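Local coordinates for protein ATP phosphoribosyltransferase (Thermotoga maritima, PDB 1O63) that probably catalyses the condensation of ATP with 5-phosphoribose 1-diphosphate, the first step of histidine biosynthesis, as the short HisG subunit that works with HisZ, at residues Ser133-Pro138 with Lys157-Glu162; Lys9-Glu14 with Ile149-Arg154; Ser87-Ala92 with Thr108-Val113. One frame throughout, in Å; residues are numbered along the deposited sequence.

Contact 1 (Ser133-Pro138 with Lys157-Glu162); sequences SVELAP and KENNLE
Glu135 sets its CG between its own backbone N and carbonyl carbon (chi1 73°), which brings this methylene to the amide of Asn159. The bend at chi2 (-82°) folds the carboxylate back over the backbone of its own turn. Asn159 answers with its CG anti to the carbonyl carbon (chi1 -72°). The site belongs to the second lobe of a two-lobed fold of the type II periplasmic-binding-protein class. Here a beta turn and the short helix 136-140 lie beside the end of helix 154-158. The backbone of Ser133 to Leu136 makes a type I turn, closed by Leu136 N on Ser133 O at 3.1 Å. On the other side a Schellman motif ends the helix. Asn160, with positive phi, is its C-prime residue. Asn160 N bonds to Lys157 O at 3.1 Å, and Leu161 N reaches back to Leu156 O.

The Glu135 and Asn159 side chains meet at a slant, and no hydrogen bond joins them. Glu135 CG lies 3.7 Å from Asn159 ND2, and the carboxylate and amide planes are well away from parallel. The amide is held from its own helix instead, where ND2 is bonded to Thr155 O. Ile33 of the second subunit packs on both Glu135 and Asn159, which puts this pair at the dimer interface.

The rest of the contact is apolar. Leu161, the first residue of strand 161-176, spreads its two methyls between Glu135 of the turn and Pro138 of the short helix. Leu161 CD2 comes up to Pro138 CG at 4.0 Å, the two side chains crossing at about a right angle. Ile146 of strand 145-150 touches both of these residues. The other branch, Leu161 CD1, rests at 3.8 Å from Glu135 CB and equally 3.8 Å from Glu135 O.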
loop_
_atom_site.group_PDB
_atom_site.type_symbol
_atom_site.label_atom_id
_atom_site.label_comp_id
_atom_site.label_asym_id
_atom_site.label_seq_id
_atom_site.Cartn_x
_atom_site.Cartn_y
_atom_site.Cartn_z
ATOM N N SER A 133 9.622 -1.248 2.208
ATOM C CA SER A 133 11.032 -1.608 2.194
ATOM C C SER A 133 11.843 -0.612 1.372
ATOM O O SER A 133 12.798 -0.951 0.661
ATOM C CB SER A 133 11.217 -3.034 1.664
ATOM O OG SER A 133 10.617 -3.977 2.535
ATOM N N VAL A 134 11.561 0.683 1.594
ATOM C CA VAL A 134 12.194 1.736 0.824
ATOM C C VAL A 134 13.682 1.797 1.109
ATOM O O VAL A 134 14.460 2.264 0.279
ATOM C CB VAL A 134 11.519 3.094 1.061
ATOM C CG1 VAL A 134 12.131 4.167 0.178
ATOM C CG2 VAL A 134 10.012 2.997 0.723
ATOM N N GLU A 135 14.115 1.337 2.292
ATOM C CA GLU A 135 15.521 1.349 2.651
ATOM C C GLU A 135 16.395 0.467 1.776
ATOM O O GLU A 135 17.622 0.683 1.730
ATOM C CB GLU A 135 15.714 1.065 4.129
ATOM C CG GLU A 135 15.471 -0.364 4.548
ATOM C CD GLU A 135 13.995 -0.677 4.750
ATOM O OE1 GLU A 135 13.162 0.240 4.693
ATOM O OE2 GLU A 135 13.665 -1.852 5.007
ATOM N N LEU A 136 15.850 -0.434 0.996
ATOM C CA LEU A 136 16.592 -1.258 0.045
ATOM C C LEU A 136 17.002 -0.467 -1.197
ATOM O O LEU A 136 18.008 -0.799 -1.832
ATOM C CB LEU A 136 15.719 -2.443 -0.376
ATOM C CG LEU A 136 16.217 -3.365 -1.472
ATOM C CD1 LEU A 136 17.557 -3.976 -1.078
ATOM C CD2 LEU A 136 15.195 -4.461 -1.774
ATOM N N ALA A 137 16.309 0.612 -1.560
ATOM C CA ALA A 137 16.615 1.328 -2.799
ATOM C C ALA A 137 18.037 1.778 -3.008
ATOM O O ALA A 137 18.626 1.503 -4.075
ATOM C CB ALA A 137 15.625 2.487 -2.993
ATOM N N PRO A 138 18.670 2.487 -2.101
ATOM C CA PRO A 138 20.051 2.956 -2.281
ATOM C C PRO A 138 21.043 1.824 -2.459
ATOM O O PRO A 138 21.756 1.745 -3.469
ATOM C CB PRO A 138 20.312 3.789 -1.039
ATOM C CG PRO A 138 18.947 4.233 -0.592
ATOM C CD PRO A 138 18.093 2.980 -0.823
ATOM N N LYS A 157 19.872 3.091 10.388
ATOM C CA LYS A 157 21.169 2.799 10.973
ATOM C C LYS A 157 21.695 1.434 10.599
ATOM O O LYS A 157 22.839 1.265 10.150
ATOM C CB LYS A 157 21.049 2.886 12.513
ATOM C CG LYS A 157 22.183 3.600 13.199
ATOM C CD LYS A 157 23.503 2.881 13.070
ATOM C CE LYS A 157 23.627 1.678 13.977
ATOM N NZ LYS A 157 24.672 0.725 13.467
ATOM N N GLU A 158 20.860 0.398 10.693
ATOM C CA GLU A 158 21.298 -0.968 10.397
ATOM C C GLU A 158 21.450 -1.208 8.908
ATOM O O GLU A 158 21.977 -2.246 8.462
ATOM C CB GLU A 158 20.394 -1.989 11.060
ATOM C CG GLU A 158 19.157 -2.407 10.308
ATOM C CD GLU A 158 18.118 -3.092 11.168
ATOM O OE1 GLU A 158 17.437 -2.402 11.961
ATOM O OE2 GLU A 158 17.957 -4.330 11.067
ATOM N N ASN A 159 20.964 -0.285 8.085
ATOM C CA ASN A 159 21.133 -0.380 6.641
ATOM C C ASN A 159 22.170 0.621 6.149
ATOM O O ASN A 159 22.203 0.947 4.963
ATOM C CB ASN A 159 19.791 -0.157 5.932
ATOM C CG ASN A 159 18.895 -1.374 6.139
ATOM O OD1 ASN A 159 19.046 -2.351 5.406
ATOM N ND2 ASN A 159 18.015 -1.305 7.129
ATOM N N ASN A 160 22.913 1.212 7.073
ATOM C CA ASN A 160 23.951 2.179 6.775
ATOM C C ASN A 160 23.448 3.421 6.071
ATOM O O ASN A 160 24.183 4.042 5.293
ATOM C CB ASN A 160 25.077 1.521 5.943
ATOM C CG ASN A 160 25.836 0.491 6.754
ATOM O OD1 ASN A 160 26.225 -0.572 6.264
ATOM N ND2 ASN A 160 26.045 0.786 8.031
ATOM N N LEU A 161 22.189 3.775 6.291
ATOM C CA LEU A 161 21.624 5.011 5.771
ATOM C C LEU A 161 21.734 6.055 6.884
ATOM O O LEU A 161 21.573 5.681 8.047
ATOM C CB LEU A 161 20.161 4.841 5.351
ATOM C CG LEU A 161 19.950 3.829 4.205
ATOM C CD1 LEU A 161 18.485 3.664 3.861
ATOM C CD2 LEU A 161 20.765 4.228 2.997
ATOM N N GLU A 162 22.045 7.273 6.533
ATOM C CA GLU A 162 22.127 8.364 7.501
ATOM C C GLU A 162 20.951 9.323 7.271
ATOM O O GLU A 162 20.569 9.535 6.115
ATOM C CB GLU A 162 23.439 9.136 7.294
ATOM C CG GLU A 162 23.452 10.578 7.646
ATOM C CD GLU A 162 24.765 11.304 7.541
ATOM O OE1 GLU A 162 25.458 11.218 6.504
ATOM O OE2 GLU A 162 25.125 12.020 8.516
#

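Contact 2 (Lys9-Glu14 with Ile149-Arg154); sequences KGRLEE and ITETGR
Arg11 NE donates to Glu151 OE1 at 2.6 Å, the shorter of two bonds in a side-on salt bridge. The N-H...O angle there is 153°, and OE1 uses its syn lone pair. The second bond runs from Arg11 NH1 to Glu151 OE2 at 3.0 Å. It is a little straighter, and OE2 is met on the syn side but somewhat out of the carboxylate plane. Each carboxylate oxygen therefore has its own nitrogen, and the grip fixes the rotation of both groups. The fit is not perfectly flat, since the guanidinium and carboxylate planes stand 30° apart.

The two side chains come from opposite directions across the gap between the lobes. Arg11 has its CG anti to the backbone N and bends at chi2, which presents the NE edge to the acid. Glu151, on the second lobe, runs extended beyond CG. The backbones stay well apart: the nearest CA atoms, those of Arg11 and Glu151, are 11.2 Å from each other.

Arg11 lies in the loop that leads from strand 4-8 into helix 13-23. Glu151 sits in the turn between strand 145-150 and helix 154-158. Gly153 is the N-cap of that helix, and its N makes a weak bond to Thr150 OG1 at 2.9 Å. This turn carries the Thr-Gly part of the HisG sequence signature, and as in related enzymes it probably receives the phosphate of the phosphoribosyl substrate.

Both residues are exposed, and both also touch crystal neighbours. With water close at hand, the bridge would probably add only modestly to stability and could open if the lobes moved apart.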
loop_
_atom_site.group_PDB
_atom_site.type_symbol
_atom_site.label_atom_id
_atom_site.label_comp_id
_atom_site.label_asym_id
_atom_site.label_seq_id
_atom_site.Cartn_x
_atom_site.Cartn_y
_atom_site.Cartn_z
ATOM N N LYS A 9 -6.044 1.744 10.710
ATOM C CA LYS A 9 -5.446 0.504 11.200
ATOM C C LYS A 9 -3.926 0.709 11.234
ATOM O O LYS A 9 -3.408 1.594 10.554
ATOM C CB LYS A 9 -5.777 -0.698 10.294
ATOM C CG LYS A 9 -7.257 -1.026 10.174
ATOM C CD LYS A 9 -7.521 -2.518 10.297
ATOM C CE LYS A 9 -7.732 -3.176 8.959
ATOM N NZ LYS A 9 -9.135 -3.107 8.468
ATOM N N GLY A 10 -3.219 -0.102 12.001
ATOM C CA GLY A 10 -1.769 -0.016 12.024
ATOM C C GLY A 10 -1.262 0.757 13.235
ATOM O O GLY A 10 -1.715 0.616 14.364
ATOM N N ARG A 11 -0.235 1.546 12.999
ATOM C CA ARG A 11 0.514 2.251 13.998
ATOM C C ARG A 11 -0.303 3.100 14.947
ATOM O O ARG A 11 0.067 3.251 16.117
ATOM C CB ARG A 11 1.545 3.187 13.281
ATOM C CG ARG A 11 2.505 3.805 14.310
ATOM C CD ARG A 11 3.491 2.732 14.771
ATOM N NE ARG A 11 4.400 3.226 15.783
ATOM C CZ ARG A 11 4.062 3.584 17.014
ATOM N NH1 ARG A 11 4.995 4.021 17.850
ATOM N NH2 ARG A 11 2.791 3.489 17.414
ATOM N N LEU A 12 -1.327 3.787 14.455
ATOM C CA LEU A 12 -2.124 4.709 15.229
ATOM C C LEU A 12 -3.389 4.095 15.808
ATOM O O LEU A 12 -4.106 4.739 16.558
ATOM C CB LEU A 12 -2.540 5.893 14.324
ATOM C CG LEU A 12 -1.375 6.606 13.615
ATOM C CD1 LEU A 12 -1.923 7.729 12.740
ATOM C CD2 LEU A 12 -0.408 7.156 14.652
ATOM N N GLU A 13 -3.670 2.841 15.463
ATOM C CA GLU A 13 -4.889 2.194 15.889
ATOM C C GLU A 13 -5.074 2.129 17.384
ATOM O O GLU A 13 -6.189 2.397 17.893
ATOM C CB GLU A 13 -4.949 0.775 15.267
ATOM C CG GLU A 13 -6.302 0.114 15.501
ATOM C CD GLU A 13 -6.241 -1.350 14.996
ATOM O OE1 GLU A 13 -5.543 -1.565 14.005
ATOM O OE2 GLU A 13 -6.839 -2.186 15.675
ATOM N N GLU A 14 -4.063 1.769 18.164
ATOM C CA GLU A 14 -4.281 1.623 19.609
ATOM C C GLU A 14 -4.413 2.961 20.327
ATOM O O GLU A 14 -5.220 3.090 21.253
ATOM C CB GLU A 14 -3.194 0.785 20.245
ATOM C CG GLU A 14 -1.817 1.296 20.030
ATOM C CD GLU A 14 -1.261 2.248 21.071
ATOM O OE1 GLU A 14 -0.153 2.758 20.798
ATOM O OE2 GLU A 14 -1.920 2.439 22.129
ATOM N N ILE A 149 9.695 7.344 6.596
ATOM C CA ILE A 149 9.417 7.521 8.018
ATOM C C ILE A 149 10.406 6.649 8.827
ATOM O O ILE A 149 10.714 5.537 8.428
ATOM C CB ILE A 149 8.002 7.025 8.370
ATOM C CG1 ILE A 149 6.915 7.821 7.632
ATOM C CG2 ILE A 149 7.744 7.041 9.874
ATOM C CD1 ILE A 149 5.530 7.167 7.927
ATOM N N THR A 150 10.810 7.186 9.951
ATOM C CA THR A 150 11.643 6.564 10.947
ATOM C C THR A 150 11.133 6.974 12.334
ATOM O O THR A 150 10.559 8.046 12.490
ATOM C CB THR A 150 13.123 7.018 10.818
ATOM O OG1 THR A 150 13.924 6.302 11.763
ATOM C CG2 THR A 150 13.268 8.505 11.118
ATOM N N GLU A 151 11.292 6.118 13.334
ATOM C CA GLU A 151 10.870 6.455 14.693
ATOM C C GLU A 151 12.116 6.642 15.571
ATOM O O GLU A 151 12.210 7.620 16.306
ATOM C CB GLU A 151 9.978 5.358 15.271
ATOM C CG GLU A 151 8.646 5.240 14.492
ATOM C CD GLU A 151 7.594 4.530 15.326
ATOM O OE1 GLU A 151 6.620 3.997 14.746
ATOM O OE2 GLU A 151 7.710 4.525 16.572
ATOM N N THR A 152 13.042 5.688 15.492
ATOM C CA THR A 152 14.254 5.802 16.299
ATOM C C THR A 152 15.512 5.864 15.428
ATOM O O THR A 152 16.608 5.949 15.981
ATOM C CB THR A 152 14.433 4.618 17.272
ATOM O OG1 THR A 152 14.607 3.410 16.524
ATOM C CG2 THR A 152 13.301 4.487 18.242
ATOM N N GLY A 153 15.368 5.598 14.131
ATOM C CA GLY A 153 16.503 5.573 13.217
ATOM C C GLY A 153 17.148 4.214 13.099
ATOM O O GLY A 153 18.141 4.034 12.381
ATOM N N ARG A 154 16.597 3.200 13.772
ATOM C CA ARG A 154 17.121 1.857 13.777
ATOM C C ARG A 154 17.225 1.218 12.404
ATOM O O ARG A 154 18.321 0.787 12.006
ATOM C CB ARG A 154 16.292 0.932 14.689
ATOM C CG ARG A 154 16.622 -0.545 14.535
ATOM C CD ARG A 154 15.466 -1.412 15.044
ATOM N NE ARG A 154 15.922 -2.637 15.650
ATOM C CZ ARG A 154 16.013 -3.840 15.125
ATOM N NH1 ARG A 154 16.481 -4.864 15.846
ATOM N NH2 ARG A 154 15.627 -4.049 13.870
#

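Contact 3 (Ser87-Ala92 with Thr108-Val113); sequences SRMVLA and TKFPNV
Met89 lays its terminal methyl over the face of the Phe110 ring. It is present as selenomethionine. Met89 CE stands 3.4 Å from the centroid of the Phe110 ring and 12° off its normal, a CH-pi contact. Met89 SE is set obliquely, 4.3 Å from the centroid of the Phe110 ring, which makes the pair a Met-aromatic contact as well. The chain leaves with CG anti to the backbone N (chi1 -179°), then bends at chi2 and chi3 and turns CE onto the ring. Lys109 CB lies over the opposite face, offset toward the rim.

Met89 belongs to the long strand 81-94. Phe110 is the N-cap residue of helix 111-121, which links parallel strands 104-108 and 125-129 in a beta-alpha-beta crossover. The helix is seated on the sheet here. An alanine at Phe110 would remove the ring and is likely to leave the Met89 methyl without its aromatic partner, with a gap under the start of the helix.

One turn further, Val113 CG1 approaches Met89 CG at 4.2 Å. Thr108 OG1 accepts from Phe110 N at 2.8 Å in an ST turn, and it is also bonded to Val147 O.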
loop_
_atom_site.group_PDB
_atom_site.type_symbol
_atom_site.label_atom_id
_atom_site.label_comp_id
_atom_site.label_asym_id
_atom_site.label_seq_id
_atom_site.Cartn_x
_atom_site.Cartn_y
_atom_site.Cartn_z
ATOM N N SER A 87 6.377 9.738 14.938
ATOM C CA SER A 87 7.567 9.445 14.115
ATOM C C SER A 87 7.987 10.678 13.340
ATOM O O SER A 87 7.503 11.781 13.615
ATOM C CB SER A 87 7.205 8.297 13.165
ATOM O OG SER A 87 5.987 8.580 12.500
ATOM N N ARG A 88 8.943 10.514 12.430
ATOM C CA ARG A 88 9.461 11.630 11.639
ATOM C C ARG A 88 9.551 11.221 10.149
ATOM O O ARG A 88 10.025 10.144 9.852
ATOM C CB ARG A 88 10.869 12.020 12.073
ATOM C CG ARG A 88 11.048 12.613 13.459
ATOM C CD ARG A 88 12.543 12.635 13.826
ATOM N NE ARG A 88 13.009 11.336 14.261
ATOM C CZ ARG A 88 14.253 10.892 14.319
ATOM N NH1 ARG A 88 15.275 11.639 13.937
ATOM N NH2 ARG A 88 14.493 9.655 14.766
HETATM N N MSE A 89 9.301 12.180 9.291
HETATM C CA MSE A 89 9.517 11.989 7.836
HETATM C C MSE A 89 10.909 12.575 7.567
HETATM O O MSE A 89 11.179 13.725 7.955
HETATM C CB MSE A 89 8.440 12.667 7.045
HETATM C CG MSE A 89 8.523 12.541 5.524
HETATM SE SE MSE A 89 8.051 10.771 4.936
HETATM C CE MSE A 89 6.131 10.874 5.100
ATOM N N VAL A 90 11.822 11.766 7.028
ATOM C CA VAL A 90 13.183 12.254 6.812
ATOM C C VAL A 90 13.674 12.006 5.396
ATOM O O VAL A 90 13.120 11.188 4.677
ATOM C CB VAL A 90 14.186 11.581 7.783
ATOM C CG1 VAL A 90 13.818 11.911 9.222
ATOM C CG2 VAL A 90 14.246 10.058 7.591
ATOM N N LEU A 91 14.710 12.737 5.027
ATOM C CA LEU A 91 15.484 12.492 3.827
ATOM C C LEU A 91 16.705 11.679 4.319
ATOM O O LEU A 91 17.235 12.051 5.382
ATOM C CB LEU A 91 15.996 13.797 3.191
ATOM C CG LEU A 91 16.924 13.571 1.970
ATOM C CD1 LEU A 91 16.090 13.069 0.809
ATOM C CD2 LEU A 91 17.624 14.883 1.602
ATOM N N ALA A 92 16.972 10.551 3.729
ATOM C CA ALA A 92 18.130 9.728 4.133
ATOM C C ALA A 92 18.886 9.207 2.914
ATOM O O ALA A 92 18.376 9.091 1.806
ATOM C CB ALA A 92 17.690 8.566 5.002
ATOM N N THR A 108 10.530 6.512 -2.654
ATOM C CA THR A 108 9.680 6.893 -1.507
ATOM C C THR A 108 8.285 6.301 -1.684
ATOM O O THR A 108 7.892 6.003 -2.819
ATOM C CB THR A 108 9.564 8.439 -1.474
ATOM O OG1 THR A 108 8.735 8.864 -0.398
ATOM C CG2 THR A 108 8.945 8.950 -2.780
ATOM N N LYS A 109 7.546 6.180 -0.602
ATOM C CA LYS A 109 6.130 5.861 -0.620
ATOM C C LYS A 109 5.299 7.153 -0.675
ATOM O O LYS A 109 4.058 7.114 -0.773
ATOM C CB LYS A 109 5.690 5.130 0.658
ATOM C CG LYS A 109 6.470 3.865 0.945
ATOM C CD LYS A 109 5.726 2.975 1.923
ATOM C CE LYS A 109 6.001 3.369 3.340
ATOM N NZ LYS A 109 5.581 2.325 4.324
ATOM N N PHE A 110 5.978 8.279 -0.463
ATOM C CA PHE A 110 5.276 9.583 -0.450
ATOM C C PHE A 110 5.745 10.508 -1.548
ATOM O O PHE A 110 6.509 11.452 -1.324
ATOM C CB PHE A 110 5.528 10.226 0.936
ATOM C CG PHE A 110 5.313 9.202 2.054
ATOM C CD1 PHE A 110 6.388 8.556 2.605
ATOM C CD2 PHE A 110 4.033 8.927 2.528
ATOM C CE1 PHE A 110 6.228 7.641 3.641
ATOM C CE2 PHE A 110 3.853 8.028 3.566
ATOM C CZ PHE A 110 4.937 7.346 4.088
ATOM N N PRO A 111 5.309 10.273 -2.799
ATOM C CA PRO A 111 5.740 11.078 -3.917
ATOM C C PRO A 111 5.346 12.528 -3.855
ATOM O O PRO A 111 6.190 13.361 -4.267
ATOM C CB PRO A 111 5.193 10.348 -5.152
ATOM C CG PRO A 111 4.066 9.520 -4.632
ATOM C CD PRO A 111 4.406 9.195 -3.213
ATOM N N ASN A 112 4.208 12.944 -3.321
ATOM C CA ASN A 112 3.874 14.371 -3.275
ATOM C C ASN A 112 4.703 15.089 -2.218
ATOM O O ASN A 112 5.188 16.194 -2.428
ATOM C CB ASN A 112 2.379 14.602 -3.035
ATOM C CG ASN A 112 1.540 14.047 -4.176
ATOM O OD1 ASN A 112 1.965 14.070 -5.324
ATOM N ND2 ASN A 112 0.371 13.489 -3.844
ATOM N N VAL A 113 4.782 14.463 -1.016
ATOM C CA VAL A 113 5.665 14.986 0.028
ATOM C C VAL A 113 7.088 15.177 -0.527
ATOM O O VAL A 113 7.707 16.207 -0.336
ATOM C CB VAL A 113 5.723 13.987 1.204
ATOM C CG1 VAL A 113 6.967 14.186 2.046
ATOM C CG2 VAL A 113 4.450 14.175 2.045
#

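All three contacts reach the same mixed sheet. The centres of contacts 1 and 3 are about 13 Å apart, as are those of contacts 2 and 3, while contacts 1 and 2 are about 17 Å apart. Strand 81-94 lies between strands 161-176 and 145-150, so contact 3 adjoins both others. Toward contact 1, Val134 CG2 packs on Lys109 CG at 3.7 Å. Toward contact 2, Thr150 O probably accepts a hydrogen bond from Arg88 N at 3.0 Å. Residues 149-154 run by way of helix 154-158 into residues 157-162. Contact 2 spans the lobes from within the probable phosphate-binding turn, while contacts 1 and 3 pack the lobe that carries it.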